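Local coordinates for protein tryptophan synthase alpha chain (Campylobacter jejuni, PDB 3THA) that probably catalyses the aldol cleavage of indoleglycerol phosphate to indole and glyceraldehyde 3-phosphate, part of the last step of tryptophan biosynthesis, at residues Q212-K215 with R216-V220; I134-C137 with E138-I142; F234-N238 with L239-M243; V150-K154 with E155-K159. All coordinates share one frame; numbering follows the deposited sequence.

Interaction 1. Residues Q212-K215 with R216-V220; sequences QDVK and RMRKV
Arg218 lays its guanidinium alongside Val214 and across Lys215, its chain fully stretched from CG to NE. Val214 CG2 sits 3.6 Å above one guanidinium face, displaced toward the rim, while CG of Lys215 approaches at the edge, in plane, 3.6 Å from Arg218 NH1. The aliphatic parts of these two residues thus flank the flat cation on two different aspects. The charge itself is engaged beyond the turn: Arg218 NH2 donates to Asn16 OD1 and, more weakly, to Phe250 O. Lys215 also runs outward, its NZ making a weak bond to Lys251 O.

Arg216 serves the other flank. With chi1 at 79°, its CG lies between backbone N and carbonyl carbon, and a further bend at chi3 brings the guanidinium back over the preceding turn, with Gln212 O over one face. Asp213 OD1 stands 3.2 Å from Arg216 NH1, but the carboxylate and guanidinium planes are 79° apart and no N-H points at the oxygen, so this salt bridge rests on charge alone. The other oxygen, Asp213 OD2, accepts a hydrogen bond from Gln209 N, which probably steadies the carboxylate.

The backbone of this turn is loosely wound: Arg216 N reaches Gln212 O at 3.2 Å and Arg218 N reaches Val214 O at 3.1 Å, both weak bonds. From Lys219, NZ curls back to Lys215 O in another weak contact. This short helix, 212-217, is the crossover between strands 202-205 and 223-226, a beta-alpha-beta unit of the TIM barrel.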
loop_
_atom_site.group_PDB
_atom_site.type_symbol
_atom_site.label_atom_id
_atom_site.label_comp_id
_atom_site.label_asym_id
_atom_site.label_seq_id
_atom_site.Cartn_x
_atom_site.Cartn_y
_atom_site.Cartn_z
ATOM N N GLN B 212 19.282 13.874 11.106
ATOM C CA GLN B 212 19.493 15.255 10.607
ATOM C C GLN B 212 18.448 15.506 9.479
ATOM O O GLN B 212 18.147 16.646 9.138
ATOM C CB GLN B 212 20.958 15.549 10.134
ATOM C CG GLN B 212 22.157 14.698 10.725
ATOM C CD GLN B 212 22.789 15.209 12.057
ATOM O OE1 GLN B 212 22.075 15.548 13.009
ATOM N NE2 GLN B 212 24.144 15.212 12.128
ATOM N N ASP B 213 17.915 14.391 8.959
ATOM C CA ASP B 213 16.824 14.266 7.984
ATOM C C ASP B 213 15.523 14.652 8.697
ATOM O O ASP B 213 14.557 15.009 8.059
ATOM C CB ASP B 213 16.726 12.778 7.590
ATOM C CG ASP B 213 16.389 12.525 6.113
ATOM O OD1 ASP B 213 16.872 13.214 5.200
ATOM O OD2 ASP B 213 15.674 11.538 5.860
ATOM N N VAL B 214 15.483 14.532 10.022
ATOM C CA VAL B 214 14.294 14.970 10.737
ATOM C C VAL B 214 14.497 16.350 11.315
ATOM O O VAL B 214 13.537 17.098 11.448
ATOM C CB VAL B 214 13.754 13.953 11.804
ATOM C CG1 VAL B 214 14.272 12.575 11.546
ATOM C CG2 VAL B 214 14.026 14.408 13.225
ATOM N N LYS B 215 15.741 16.704 11.623
ATOM C CA LYS B 215 16.002 18.035 12.155
ATOM C C LYS B 215 15.781 19.107 11.075
ATOM O O LYS B 215 15.637 20.295 11.390
ATOM C CB LYS B 215 17.379 18.130 12.822
ATOM C CG LYS B 215 17.358 17.816 14.328
ATOM C CD LYS B 215 18.760 17.869 14.952
ATOM C CE LYS B 215 18.662 17.876 16.488
ATOM N NZ LYS B 215 19.738 17.110 17.209
ATOM N N ARG B 216 15.707 18.679 9.815
ATOM C CA ARG B 216 15.456 19.621 8.728
ATOM C C ARG B 216 13.962 19.770 8.425
ATOM O O ARG B 216 13.448 20.880 8.300
ATOM C CB ARG B 216 16.285 19.286 7.474
ATOM C CG ARG B 216 15.763 18.161 6.589
ATOM C CD ARG B 216 16.338 18.287 5.169
ATOM N NE ARG B 216 17.767 17.968 5.093
ATOM C CZ ARG B 216 18.255 16.891 4.482
ATOM N NH1 ARG B 216 17.431 16.040 3.863
ATOM N NH2 ARG B 216 19.563 16.665 4.479
HETATM N N MSE B 217 13.269 18.644 8.345
HETATM C CA MSE B 217 11.822 18.648 8.241
HETATM C C MSE B 217 11.189 19.407 9.405
HETATM O O MSE B 217 10.049 19.880 9.290
HETATM C CB MSE B 217 11.303 17.215 8.205
HETATM C CG MSE B 217 11.556 16.498 6.896
HETATM SE SE MSE B 217 10.501 17.259 5.411
HETATM C CE MSE B 217 11.338 16.221 3.961
ATOM N N ARG B 218 11.934 19.527 10.510
ATOM C CA ARG B 218 11.466 20.237 11.701
ATOM C C ARG B 218 11.278 21.735 11.491
ATOM O O ARG B 218 10.529 22.370 12.234
ATOM C CB ARG B 218 12.395 20.012 12.895
ATOM C CG ARG B 218 12.125 18.725 13.671
ATOM C CD ARG B 218 12.872 18.679 15.015
ATOM N NE ARG B 218 12.405 17.531 15.778
ATOM C CZ ARG B 218 13.164 16.553 16.256
ATOM N NH1 ARG B 218 14.494 16.572 16.119
ATOM N NH2 ARG B 218 12.564 15.560 16.898
ATOM N N LYS B 219 11.945 22.302 10.491
ATOM C CA LYS B 219 11.733 23.721 10.196
ATOM C C LYS B 219 10.814 23.938 9.009
ATOM O O LYS B 219 10.754 25.029 8.445
ATOM C CB LYS B 219 13.052 24.494 10.026
ATOM C CG LYS B 219 14.193 23.765 9.330
ATOM C CD LYS B 219 15.461 23.963 10.158
ATOM C CE LYS B 219 16.645 23.170 9.633
ATOM N NZ LYS B 219 17.698 22.981 10.697
ATOM N N VAL B 220 10.092 22.891 8.641
ATOM C CA VAL B 220 9.243 22.955 7.472
ATOM C C VAL B 220 7.836 23.230 7.956
ATOM O O VAL B 220 7.178 24.118 7.443
ATOM C CB VAL B 220 9.345 21.657 6.642
ATOM C CG1 VAL B 220 8.186 21.521 5.685
ATOM C CG2 VAL B 220 10.667 21.621 5.892
#

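Interaction 2. Residues I134-C137 with E138-I142; sequences IKEC and ERYNI
Cys137 and Ile142 face each other where helix 131-140 ends in a Schellman motif, Asn141 taking positive phi to reverse the chain. This is the tight side. Ile142 N returns to Cys137 O at 3.1 Å in an almost straight bond (176°), and the carbonyl oxygen of Ile142 comes to 3.0 Å from Cys137 CB. Alongside, SG of Cys137 touches Ile142 CG2, and both residues rest on Leu120 of strand 117-121, so the helix end is pressed against the barrel wall.

The flank toward helix 105-114 is held by a salt bridge. Glu136, its chain bent at chi2 (-58°), swings its carboxylate over to Arg139, whose NH1 lies 2.6 Å from OE2 and donates to OE1 at 3.0 Å. That bond enters OE1 on the syn side, 28° out of the carboxylate plane, yet stays in the plane of the guanidinium. The edge of the Tyr140 ring meets the backbone oxygen of Glu136, CD1 lying 3.4 Å from Glu136 O, and its OH bonds weakly to Glu106.

Glu138, on the solvent side, is looser: its OE2 brushes Ile134 CG2 at 3.6 Å, while Lys135 NZ remains 4.5 Å from the same oxygen, too far for a salt bridge.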
loop_
_atom_site.group_PDB
_atom_site.type_symbol
_atom_site.label_atom_id
_atom_site.label_comp_id
_atom_site.label_asym_id
_atom_site.label_seq_id
_atom_site.Cartn_x
_atom_site.Cartn_y
_atom_site.Cartn_z
ATOM N N ILE B 134 -16.882 9.610 7.452
ATOM C CA ILE B 134 -16.846 10.959 7.984
ATOM C C ILE B 134 -18.034 11.166 8.915
ATOM O O ILE B 134 -17.911 11.798 9.978
ATOM C CB ILE B 134 -16.902 11.987 6.851
ATOM C CG1 ILE B 134 -15.545 12.060 6.144
ATOM C CG2 ILE B 134 -17.381 13.368 7.360
ATOM C CD1 ILE B 134 -15.538 13.003 4.885
ATOM N N LYS B 135 -19.171 10.609 8.523
ATOM C CA LYS B 135 -20.380 10.792 9.278
ATOM C C LYS B 135 -20.182 10.200 10.658
ATOM O O LYS B 135 -20.422 10.867 11.665
ATOM C CB LYS B 135 -21.577 10.187 8.555
ATOM C CG LYS B 135 -22.705 11.174 8.343
ATOM C CD LYS B 135 -22.382 12.256 7.295
ATOM C CE LYS B 135 -23.513 13.317 7.198
ATOM N NZ LYS B 135 -23.100 14.498 6.366
ATOM N N GLU B 136 -19.693 8.971 10.714
ATOM C CA GLU B 136 -19.406 8.373 12.002
ATOM C C GLU B 136 -18.302 9.103 12.748
ATOM O O GLU B 136 -18.393 9.233 13.938
ATOM C CB GLU B 136 -19.094 6.896 11.883
ATOM C CG GLU B 136 -20.184 6.132 11.205
ATOM C CD GLU B 136 -21.492 6.268 11.925
ATOM O OE1 GLU B 136 -21.489 6.223 13.173
ATOM O OE2 GLU B 136 -22.527 6.424 11.250
ATOM N N CYS B 137 -17.266 9.591 12.076
ATOM C CA CYS B 137 -16.239 10.334 12.818
ATOM C C CYS B 137 -16.788 11.637 13.453
ATOM O O CYS B 137 -16.554 11.858 14.635
ATOM C CB CYS B 137 -14.975 10.604 12.010
ATOM S SG CYS B 137 -14.053 9.126 11.449
ATOM N N GLU B 138 -17.494 12.491 12.704
ATOM C CA GLU B 138 -18.156 13.657 13.345
ATOM C C GLU B 138 -18.924 13.175 14.573
ATOM O O GLU B 138 -18.813 13.748 15.660
ATOM C CB GLU B 138 -19.182 14.353 12.434
ATOM C CG GLU B 138 -18.673 15.143 11.236
ATOM C CD GLU B 138 -19.853 15.632 10.332
ATOM O OE1 GLU B 138 -20.909 16.106 10.863
ATOM O OE2 GLU B 138 -19.729 15.530 9.087
ATOM N N ARG B 139 -19.702 12.109 14.383
ATOM C CA ARG B 139 -20.599 11.585 15.424
ATOM C C ARG B 139 -19.904 11.259 16.759
ATOM O O ARG B 139 -20.507 11.443 17.811
ATOM C CB ARG B 139 -21.384 10.363 14.903
ATOM C CG ARG B 139 -22.200 9.628 15.983
ATOM C CD ARG B 139 -23.006 8.437 15.455
ATOM N NE ARG B 139 -24.263 8.908 14.884
ATOM C CZ ARG B 139 -24.641 8.693 13.629
ATOM N NH1 ARG B 139 -23.888 7.962 12.812
ATOM N NH2 ARG B 139 -25.796 9.178 13.203
ATOM N N TYR B 140 -18.667 10.757 16.715
ATOM C CA TYR B 140 -17.945 10.366 17.937
ATOM C C TYR B 140 -16.748 11.262 18.265
ATOM O O TYR B 140 -15.946 10.943 19.148
ATOM C CB TYR B 140 -17.506 8.902 17.848
ATOM C CG TYR B 140 -18.662 7.930 17.838
ATOM C CD1 TYR B 140 -19.114 7.377 16.638
ATOM C CD2 TYR B 140 -19.317 7.573 19.030
ATOM C CE1 TYR B 140 -20.184 6.468 16.612
ATOM C CE2 TYR B 140 -20.401 6.680 19.024
ATOM C CZ TYR B 140 -20.835 6.131 17.808
ATOM O OH TYR B 140 -21.902 5.241 17.772
ATOM N N ASN B 141 -16.648 12.387 17.556
ATOM C CA ASN B 141 -15.552 13.332 17.740
ATOM C C ASN B 141 -14.174 12.702 17.525
ATOM O O ASN B 141 -13.281 12.788 18.369
ATOM C CB ASN B 141 -15.636 13.982 19.120
ATOM C CG ASN B 141 -16.551 15.191 19.149
ATOM O OD1 ASN B 141 -16.927 15.759 18.116
ATOM N ND2 ASN B 141 -16.877 15.617 20.344
ATOM N N ILE B 142 -14.049 12.026 16.389
ATOM C CA ILE B 142 -12.817 11.422 15.935
ATOM C C ILE B 142 -12.550 12.137 14.635
ATOM O O ILE B 142 -13.454 12.365 13.830
ATOM C CB ILE B 142 -12.998 9.918 15.682
ATOM C CG1 ILE B 142 -12.896 9.144 16.981
ATOM C CG2 ILE B 142 -11.937 9.407 14.793
ATOM C CD1 ILE B 142 -11.495 8.667 17.292
#

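Interaction 3. Residues F234-N238 with L239-M243; sequences FKQGN and LDIIM
Asn238 sets its side chain against the start of the next helix and against Ile241, the two side chains crossing at about a right angle. CB rests on Ile241 CD1 at 3.6 Å. The chain then turns so that CG is trans to the backbone N (chi1 -162°), which sets the amide beside the first helical turn; here Asn238 CG lies 3.4 Å from Ile241 CG1. At the tip the two branches part. OD1 reaches the amides of the first turn, taking Asp240 N at 2.8 Å and Ile241 N at 3.3 Å, both weak bonds, while ND2 packs on CD1 of Ile241 at 3.4 Å. One oxygen thus collects two N-H groups that have no earlier turn to receive them.

The backbone of Asn238 continues the job: its carbonyl oxygen accepts Ile242 N at 3.0 Å, with the N-H pointing straight at it (176°), the first regular turn. Ile242 in turn aims CG2 at one face of the Phe234 ring, 3.8 Å from its centroid and 21° off the normal, a CH-pi contact. Phe33 meets that ring edge-to-face. Gln236 CG leans on CG2 of Ile241. Between Gln236 and Asn238, Gly237 centres an inverse gamma turn that swings the chain toward the cap.

Asp240, just past the cap, forms a salt bridge with Arg36. The whole is a classic asparagine N-cap, opening helix 239-248, the C-terminal helix of this TIM barrel.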
loop_
_atom_site.group_PDB
_atom_site.type_symbol
_atom_site.label_atom_id
_atom_site.label_comp_id
_atom_site.label_asym_id
_atom_site.label_seq_id
_atom_site.Cartn_x
_atom_site.Cartn_y
_atom_site.Cartn_z
ATOM N N PHE B 234 11.940 -2.214 14.960
ATOM C CA PHE B 234 11.303 -3.336 15.598
ATOM C C PHE B 234 11.801 -4.712 15.165
ATOM O O PHE B 234 11.309 -5.732 15.655
ATOM C CB PHE B 234 9.793 -3.239 15.422
ATOM C CG PHE B 234 9.148 -2.231 16.317
ATOM C CD1 PHE B 234 8.231 -2.629 17.298
ATOM C CD2 PHE B 234 9.440 -0.882 16.194
ATOM C CE1 PHE B 234 7.600 -1.679 18.115
ATOM C CE2 PHE B 234 8.821 0.063 17.016
ATOM C CZ PHE B 234 7.895 -0.344 17.977
ATOM N N LYS B 235 12.772 -4.766 14.268
ATOM C CA LYS B 235 13.195 -6.066 13.784
ATOM C C LYS B 235 14.207 -6.656 14.750
ATOM O O LYS B 235 14.649 -7.774 14.564
ATOM C CB LYS B 235 13.750 -5.973 12.372
ATOM C CG LYS B 235 13.903 -7.322 11.665
ATOM C CD LYS B 235 13.806 -7.162 10.124
ATOM C CE LYS B 235 14.796 -8.084 9.371
ATOM N NZ LYS B 235 16.229 -7.935 9.833
ATOM N N GLN B 236 14.549 -5.898 15.789
ATOM C CA GLN B 236 15.367 -6.390 16.886
ATOM C C GLN B 236 14.627 -7.196 17.936
ATOM O O GLN B 236 13.483 -6.933 18.264
ATOM C CB GLN B 236 16.170 -5.276 17.550
ATOM C CG GLN B 236 17.550 -5.084 16.887
ATOM C CD GLN B 236 17.572 -3.839 15.972
ATOM O OE1 GLN B 236 18.604 -3.490 15.376
ATOM N NE2 GLN B 236 16.450 -3.162 15.895
ATOM N N GLY B 237 15.313 -8.190 18.465
ATOM C CA GLY B 237 14.704 -9.014 19.491
ATOM C C GLY B 237 14.961 -8.402 20.855
ATOM O O GLY B 237 15.442 -9.113 21.767
ATOM N N ASN B 238 14.645 -7.098 20.993
ATOM C CA ASN B 238 15.113 -6.313 22.143
ATOM C C ASN B 238 14.447 -4.986 22.302
ATOM O O ASN B 238 14.741 -4.074 21.560
ATOM C CB ASN B 238 16.613 -6.041 22.033
ATOM C CG ASN B 238 17.251 -5.619 23.377
ATOM O OD1 ASN B 238 16.711 -4.821 24.138
ATOM N ND2 ASN B 238 18.415 -6.143 23.635
ATOM N N LEU B 239 13.620 -4.839 23.322
ATOM C CA LEU B 239 12.944 -3.581 23.471
ATOM C C LEU B 239 13.873 -2.404 23.767
ATOM O O LEU B 239 13.589 -1.295 23.355
ATOM C CB LEU B 239 11.829 -3.653 24.503
ATOM C CG LEU B 239 10.608 -3.105 23.776
ATOM C CD1 LEU B 239 9.363 -3.578 24.463
ATOM C CD2 LEU B 239 10.592 -1.589 23.652
ATOM N N ASP B 240 14.965 -2.627 24.479
ATOM C CA ASP B 240 15.828 -1.505 24.828
ATOM C C ASP B 240 16.543 -0.948 23.596
ATOM O O ASP B 240 16.879 0.237 23.542
ATOM C CB ASP B 240 16.880 -1.916 25.897
ATOM C CG ASP B 240 16.263 -2.658 27.085
ATOM O OD1 ASP B 240 16.808 -3.708 27.474
ATOM O OD2 ASP B 240 15.220 -2.222 27.618
ATOM N N ILE B 241 16.815 -1.837 22.642
ATOM C CA ILE B 241 17.462 -1.495 21.380
ATOM C C ILE B 241 16.392 -0.770 20.521
ATOM O O ILE B 241 16.640 0.324 20.015
ATOM C CB ILE B 241 18.069 -2.767 20.654
ATOM C CG1 ILE B 241 19.086 -3.481 21.524
ATOM C CG2 ILE B 241 18.772 -2.408 19.366
ATOM C CD1 ILE B 241 19.732 -4.722 20.863
ATOM N N ILE B 242 15.197 -1.346 20.400
ATOM C CA ILE B 242 14.133 -0.668 19.649
ATOM C C ILE B 242 13.970 0.739 20.148
ATOM O O ILE B 242 13.925 1.676 19.383
ATOM C CB ILE B 242 12.773 -1.331 19.780
ATOM C CG1 ILE B 242 12.833 -2.763 19.255
ATOM C CG2 ILE B 242 11.760 -0.546 18.995
ATOM C CD1 ILE B 242 11.562 -3.551 19.526
HETATM N N MSE B 243 13.886 0.870 21.451
HETATM C CA MSE B 243 13.815 2.149 22.129
HETATM C C MSE B 243 15.018 3.079 21.830
HETATM O O MSE B 243 14.831 4.252 21.519
HETATM C CB MSE B 243 13.737 1.866 23.627
HETATM C CG MSE B 243 12.852 2.760 24.413
HETATM SE SE MSE B 243 10.976 2.452 24.009
HETATM C CE MSE B 243 10.382 3.681 25.425
#

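Interaction 4. Residues V150-K154 with E155-K159; sequences VTTPK and ERVKK
Glu155 turns one face of its flat carboxylate to CB of Pro153, which stands 3.4 Å from Glu155 OE2. Two turns of the side chain bring this about: chi1 of 75° tucks Glu155 CG back over its own backbone, and a bend at chi2 (-85°) points the group toward the start of the helix. The second flat group, the Arg156 guanidinium, leads away from this turn to form a salt bridge with Glu128, and its chain passes Phe127. It is the root of that chain which packs here, CG of Arg156 meeting Thr152 CG2 at 3.4 Å.

Thr152 CG2 is shared, for Val157 CG2 touches it as well, at 3.8 Å. The threonine hydroxyl turns the other way: OG1 is hydrogen-bonded to Ser149 N, which ties the loop to its own beginning. At the N-cap position, Pro153 accepts Val157 N on its carbonyl oxygen at 2.9 Å; one residue on, Lys158 N reaches Lys154 O at 3.0 Å in a straighter bond (170°).

The loop follows strand 143-148 and runs into helix 154-161 on the outside of the barrel. Helix 180-195 lies alongside: Lys190 donates to Thr152 O and touches Val157, and Lys154 packs on Glu193. From the second subunit, Asp70 touches Thr151 in the loop.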
loop_
_atom_site.group_PDB
_atom_site.type_symbol
_atom_site.label_atom_id
_atom_site.label_comp_id
_atom_site.label_asym_id
_atom_site.label_seq_id
_atom_site.Cartn_x
_atom_site.Cartn_y
_atom_site.Cartn_z
ATOM N N VAL B 150 2.377 17.959 -2.353
ATOM C CA VAL B 150 2.968 19.166 -2.865
ATOM C C VAL B 150 2.286 19.557 -4.187
ATOM O O VAL B 150 2.274 20.731 -4.574
ATOM C CB VAL B 150 4.518 18.990 -2.983
ATOM C CG1 VAL B 150 5.138 19.977 -3.955
ATOM C CG2 VAL B 150 5.171 19.138 -1.626
ATOM N N THR B 151 1.681 18.577 -4.853
ATOM C CA THR B 151 1.120 18.789 -6.193
ATOM C C THR B 151 -0.391 18.960 -6.213
ATOM O O THR B 151 -0.946 19.252 -7.261
ATOM C CB THR B 151 1.357 17.552 -7.070
ATOM O OG1 THR B 151 0.889 16.410 -6.351
ATOM C CG2 THR B 151 2.830 17.379 -7.419
ATOM N N THR B 152 -1.058 18.704 -5.096
ATOM C CA THR B 152 -2.501 18.831 -5.032
ATOM C C THR B 152 -2.819 20.259 -5.351
ATOM O O THR B 152 -2.215 21.133 -4.756
ATOM C CB THR B 152 -3.069 18.514 -3.647
ATOM O OG1 THR B 152 -2.706 17.183 -3.282
ATOM C CG2 THR B 152 -4.580 18.599 -3.664
ATOM N N PRO B 153 -3.720 20.496 -6.334
ATOM C CA PRO B 153 -4.126 21.835 -6.775
ATOM C C PRO B 153 -4.513 22.769 -5.646
ATOM O O PRO B 153 -5.139 22.342 -4.673
ATOM C CB PRO B 153 -5.348 21.556 -7.657
ATOM C CG PRO B 153 -5.037 20.233 -8.292
ATOM C CD PRO B 153 -4.285 19.446 -7.203
ATOM N N LYS B 154 -4.147 24.040 -5.780
ATOM C CA LYS B 154 -4.457 25.038 -4.744
ATOM C C LYS B 154 -5.925 24.960 -4.344
ATOM O O LYS B 154 -6.216 24.792 -3.167
ATOM C CB LYS B 154 -4.081 26.471 -5.159
ATOM C CG LYS B 154 -4.070 27.434 -3.966
ATOM C CD LYS B 154 -4.292 28.876 -4.358
ATOM C CE LYS B 154 -3.003 29.533 -4.862
ATOM N NZ LYS B 154 -3.345 30.621 -5.812
ATOM N N GLU B 155 -6.832 25.008 -5.325
ATOM C CA GLU B 155 -8.271 24.952 -5.055
ATOM C C GLU B 155 -8.722 23.622 -4.418
ATOM O O GLU B 155 -9.667 23.582 -3.632
ATOM C CB GLU B 155 -9.061 25.264 -6.322
ATOM C CG GLU B 155 -9.115 24.129 -7.369
ATOM C CD GLU B 155 -7.907 24.092 -8.321
ATOM O OE1 GLU B 155 -6.959 24.936 -8.156
ATOM O OE2 GLU B 155 -7.922 23.210 -9.236
ATOM N N ARG B 156 -8.051 22.530 -4.741
ATOM C CA ARG B 156 -8.399 21.256 -4.142
ATOM C C ARG B 156 -7.936 21.244 -2.664
ATOM O O ARG B 156 -8.557 20.631 -1.799
ATOM C CB ARG B 156 -7.812 20.104 -4.994
ATOM C CG ARG B 156 -7.932 18.696 -4.378
ATOM C CD ARG B 156 -9.248 18.006 -4.717
ATOM N NE ARG B 156 -9.311 16.649 -4.169
ATOM C CZ ARG B 156 -10.437 16.022 -3.800
ATOM N NH1 ARG B 156 -11.632 16.626 -3.914
ATOM N NH2 ARG B 156 -10.370 14.778 -3.312
ATOM N N VAL B 157 -6.874 21.986 -2.371
ATOM C CA VAL B 157 -6.353 22.061 -1.005
ATOM C C VAL B 157 -7.296 22.897 -0.128
ATOM O O VAL B 157 -7.650 22.495 0.983
ATOM C CB VAL B 157 -4.898 22.657 -0.981
ATOM C CG1 VAL B 157 -4.437 22.979 0.436
ATOM C CG2 VAL B 157 -3.920 21.729 -1.690
ATOM N N LYS B 158 -7.675 24.068 -0.621
ATOM C CA LYS B 158 -8.648 24.927 0.064
ATOM C C LYS B 158 -9.902 24.100 0.421
ATOM O O LYS B 158 -10.346 24.078 1.570
ATOM C CB LYS B 158 -8.962 26.160 -0.795
ATOM C CG LYS B 158 -10.125 27.033 -0.332
ATOM C CD LYS B 158 -9.993 28.481 -0.868
ATOM C CE LYS B 158 -11.280 29.320 -0.692
ATOM N NZ LYS B 158 -11.561 29.781 0.721
ATOM N N LYS B 159 -10.437 23.387 -0.556
ATOM C CA LYS B 159 -11.575 22.525 -0.324
ATOM C C LYS B 159 -11.330 21.350 0.673
ATOM O O LYS B 159 -12.205 21.034 1.490
ATOM C CB LYS B 159 -12.109 22.041 -1.672
ATOM C CG LYS B 159 -13.033 20.878 -1.593
ATOM C CD LYS B 159 -13.318 20.271 -2.976
ATOM C CE LYS B 159 -13.915 18.847 -2.825
ATOM N NZ LYS B 159 -15.215 18.854 -2.052
#

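In the fold
All four contacts are local turns in the outer layer of one TIM barrel, met along the chain in the order 2, 4, 1, 3. Interaction 4 is spatially intermediate between interactions 2 and 1: its centre is about 24 Å from each, with nearest atoms about 9 Å and 8 Å away respectively. Helix 180-195 touches both interaction 4 and interaction 1. Interactions 3 and 4 lie on opposite sides of the chain's centre, their centres about 40 Å apart. Nearest the predicted active site is interaction 3, where the side chain of Phe234 is about 11 Å from that of Glu46, one of two predicted proton acceptors; the other three lie away from it.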